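Local coordinates for protein group II chitinase (Ostrinia furnacalis, PDB 6JAV) that probably hydrolyses chitin as an endochitinase, this chain being one glycoside hydrolase family 18 catalytic domain of a much longer multidomain protein, at residues K330-I335 against K369-N374. Numbering follows the deposited sequence.
Sequences KKVNFI and KTELLN
V332 packs against E371 and L372, joining two helices on the outside of the TIM barrel of this family 18 chitinase domain. Its CG1 methyl does most of the touching. V332 CG1 lies 3.6 Å from E371 CB and 3.6 Å from L372 CD2. CG1 is anti to the backbone N of V332 (chi1 178°), which points this methyl at segment 369-374. The side chains of V332 and L372 cross at about a right angle, L372 CD2 against V332 CG1. L372 CD2 also reaches I335 CG2 more loosely, at 4.4 Å. CB and CG of E371 lie along CB and CG1 of V332, with E371 CG 3.7 Å from V332 CB. E371 then bends at chi2, and its carboxylate comes up to the amide of N333, the two planes 52° apart.

The axes of the two helical segments approach to 9.1 Å and point the same general way, 34° apart. V332 and E371 are the closest residues by backbone, with the CA atoms of V332 and E371 6.2 Å apart. The contact is apolar on its barrel side and polar where E371 and N333 meet.

Behind this layer, I335 rests on M246 and M248 of the barrel strand 244-257, and L372 also touches Y7. K336, one turn on from V332, forms a salt bridge with OE2 of E371, so the carboxylate charge is probably balanced within this pair of helices. The same K336 NZ also hydrogen-bonds the backbone O of N374.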
ATOM      1  N   LYS A 330      16.628   2.947   6.841  1.00 13.05           N
ATOM      2  CA  LYS A 330      16.517   2.118   8.042  1.00 13.55           C
ATOM      3  C   LYS A 330      15.506   0.985   7.828  1.00 13.90           C
ATOM      4  O   LYS A 330      15.756  -0.177   8.185  1.00 14.11           O
ATOM      5  CB  LYS A 330      16.110   2.998   9.221  1.00 14.30           C
ATOM      6  CG  LYS A 330      15.987   2.294  10.551  1.00 22.03           C
ATOM      7  CD  LYS A 330      17.298   2.297  11.304  1.00 28.91           C
ATOM      8  CE  LYS A 330      17.156   1.636  12.667  1.00 29.80           C
ATOM      9  NZ  LYS A 330      16.418   2.461  13.647  1.00 31.45           N
ATOM     10  N   LYS A 331      14.349   1.314   7.254  1.00 13.06           N
ATOM     11  CA  LYS A 331      13.338   0.304   6.987  1.00 11.12           C
ATOM     12  C   LYS A 331      13.835  -0.766   6.019  1.00 12.44           C
ATOM     13  O   LYS A 331      13.535  -1.956   6.202  1.00 12.01           O
ATOM     14  CB  LYS A 331      12.053   0.961   6.472  1.00 11.32           C
ATOM     15  CG  LYS A 331      11.299   1.708   7.535  1.00 10.69           C
ATOM     16  CD  LYS A 331      10.018   2.313   6.990  1.00 10.90           C
ATOM     17  CE  LYS A 331       9.194   2.928   8.111  1.00 11.26           C
ATOM     18  NZ  LYS A 331       7.862   3.402   7.643  1.00 10.19           N
ATOM     19  N   VAL A 332      14.578  -0.381   4.978  1.00 10.03           N
ATOM     20  CA  VAL A 332      15.098  -1.381   4.040  1.00 10.49           C
ATOM     21  C   VAL A 332      16.177  -2.245   4.692  1.00 11.44           C
ATOM     22  O   VAL A 332      16.267  -3.445   4.424  1.00 12.18           O
ATOM     23  CB  VAL A 332      15.535  -0.737   2.709  1.00 11.08           C
ATOM     24  CG1 VAL A 332      16.109  -1.778   1.776  1.00 13.67           C
ATOM     25  CG2 VAL A 332      14.334  -0.036   2.038  1.00 13.67           C
ATOM     26  N   ASN A 333      17.019  -1.662   5.554  1.00 11.09           N
ATOM     27  CA  ASN A 333      17.953  -2.504   6.304  1.00 13.86           C
ATOM     28  C   ASN A 333      17.206  -3.495   7.190  1.00 13.74           C
ATOM     29  O   ASN A 333      17.646  -4.643   7.348  1.00 13.56           O
ATOM     30  CB  ASN A 333      18.899  -1.631   7.120  1.00 13.82           C
ATOM     31  CG  ASN A 333      20.067  -1.132   6.287  1.00 24.63           C
ATOM     32  OD1 ASN A 333      20.238   0.074   6.094  1.00 27.58           O
ATOM     33  ND2 ASN A 333      20.867  -2.058   5.776  1.00 26.45           N
ATOM     34  N   PHE A 334      16.053  -3.088   7.731  1.00 12.43           N
ATOM     35  CA  PHE A 334      15.202  -4.000   8.504  1.00 11.17           C
ATOM     36  C   PHE A 334      14.687  -5.142   7.627  1.00 13.61           C
ATOM     37  O   PHE A 334      14.746  -6.316   8.018  1.00 13.20           O
ATOM     38  CB  PHE A 334      14.063  -3.179   9.114  1.00 11.68           C
ATOM     39  CG  PHE A 334      12.983  -3.976   9.780  1.00 10.87           C
ATOM     40  CD1 PHE A 334      13.113  -4.348  11.116  1.00 14.07           C
ATOM     41  CD2 PHE A 334      11.804  -4.295   9.112  1.00 13.85           C
ATOM     42  CE1 PHE A 334      12.094  -5.049  11.767  1.00 17.24           C
ATOM     43  CE2 PHE A 334      10.787  -5.018   9.762  1.00 15.00           C
ATOM     44  CZ  PHE A 334      10.942  -5.387  11.098  1.00 15.66           C
ATOM     45  N   ILE A 335      14.218  -4.815   6.417  1.00 11.39           N
ATOM     46  CA  ILE A 335      13.781  -5.830   5.455  1.00 11.72           C
ATOM     47  C   ILE A 335      14.886  -6.856   5.223  1.00 12.55           C
ATOM     48  O   ILE A 335      14.660  -8.078   5.303  1.00 12.90           O
ATOM     49  CB  ILE A 335      13.356  -5.143   4.143  1.00 10.68           C
ATOM     50  CG1 ILE A 335      12.034  -4.388   4.359  1.00 12.29           C
ATOM     51  CG2 ILE A 335      13.263  -6.158   2.954  1.00 12.50           C
ATOM     52  CD1 ILE A 335      11.687  -3.469   3.142  1.00 13.28           C
ATOM     53  N   LYS A 369      15.612   1.298  -3.674  1.00 11.76           N
ATOM     54  CA  LYS A 369      16.376   0.484  -4.611  1.00 12.14           C
ATOM     55  C   LYS A 369      17.838   0.400  -4.196  1.00 13.80           C
ATOM     56  O   LYS A 369      18.428  -0.692  -4.158  1.00 15.19           O
ATOM     57  CB  LYS A 369      16.241   1.064  -6.026  1.00 13.05           C
ATOM     58  CG  LYS A 369      17.224   0.451  -6.996  1.00 13.40           C
ATOM     59  CD  LYS A 369      16.998   1.037  -8.375  1.00 17.80           C
ATOM     60  CE  LYS A 369      17.989   0.477  -9.389  1.00 23.57           C
ATOM     61  NZ  LYS A 369      17.796   1.135 -10.717  1.00 34.10           N
ATOM     62  N   THR A 370      18.442   1.549  -3.890  1.00 13.93           N
ATOM     63  CA  THR A 370      19.861   1.560  -3.562  1.00 14.17           C
ATOM     64  C   THR A 370      20.137   0.738  -2.312  1.00 15.30           C
ATOM     65  O   THR A 370      21.112  -0.028  -2.264  1.00 16.46           O
ATOM     66  CB  THR A 370      20.322   2.996  -3.374  1.00 16.36           C
ATOM     67  OG1 THR A 370      20.220   3.663  -4.635  1.00 18.60           O
ATOM     68  CG2 THR A 370      21.782   3.032  -2.888  1.00 19.98           C
ATOM     69  N   GLU A 371      19.274   0.851  -1.301  1.00 12.79           N
ATOM     70  CA  GLU A 371      19.503   0.079  -0.088  1.00 13.74           C
ATOM     71  C   GLU A 371      19.264  -1.415  -0.311  1.00 16.14           C
ATOM     72  O   GLU A 371      20.011  -2.249   0.217  1.00 17.52           O
ATOM     73  CB  GLU A 371      18.685   0.652   1.065  1.00 15.16           C
ATOM     74  CG  GLU A 371      19.143   0.153   2.456  1.00 20.28           C
ATOM     75  CD  GLU A 371      20.605   0.504   2.794  1.00 26.88           C
ATOM     76  OE1 GLU A 371      21.009   1.675   2.629  1.00 29.16           O
ATOM     77  OE2 GLU A 371      21.349  -0.393   3.243  1.00 34.30           O
ATOM     78  N   LEU A 372      18.252  -1.788  -1.106  1.00 13.65           N
ATOM     79  CA  LEU A 372      18.039  -3.206  -1.392  1.00 13.30           C
ATOM     80  C   LEU A 372      19.227  -3.815  -2.115  1.00 16.56           C
ATOM     81  O   LEU A 372      19.533  -5.002  -1.909  1.00 20.59           O
ATOM     82  CB  LEU A 372      16.795  -3.393  -2.263  1.00 14.01           C
ATOM     83  CG  LEU A 372      15.458  -3.282  -1.531  1.00 13.81           C
ATOM     84  CD1 LEU A 372      14.339  -3.387  -2.565  1.00 14.92           C
ATOM     85  CD2 LEU A 372      15.313  -4.410  -0.486  1.00 11.86           C
ATOM     86  N   LEU A 373      19.884  -3.046  -2.984  1.00 15.37           N
ATOM     87  CA  LEU A 373      21.015  -3.532  -3.767  1.00 15.53           C
ATOM     88  C   LEU A 373      22.333  -3.449  -3.013  1.00 19.40           C
ATOM     89  O   LEU A 373      23.326  -4.021  -3.473  1.00 22.07           O
ATOM     90  CB  LEU A 373      21.119  -2.790  -5.102  1.00 17.28           C
ATOM     91  CG  LEU A 373      19.939  -3.043  -6.046  1.00 19.82           C
ATOM     92  CD1 LEU A 373      20.043  -2.174  -7.287  1.00 21.22           C
ATOM     93  CD2 LEU A 373      19.852  -4.515  -6.431  1.00 19.47           C
ATOM     94  N   ASN A 374      22.353  -2.795  -1.868  1.00 18.22           N
ATOM     95  CA  ASN A 374      23.558  -2.705  -1.057  1.00 21.53           C
ATOM     96  C   ASN A 374      23.728  -4.006  -0.268  1.00 24.33           C
ATOM     97  O   ASN A 374      22.820  -4.384   0.485  1.00 21.54           O
ATOM     98  CB  ASN A 374      23.387  -1.504  -0.136  1.00 18.20           C
ATOM     99  CG  ASN A 374      24.494  -1.361   0.860  1.00 36.72           C
ATOM    100  OD1 ASN A 374      25.441  -2.118   0.845  1.00 32.72           O
ATOM    101  ND2 ASN A 374      24.372  -0.382   1.746  1.00 41.03           N
TER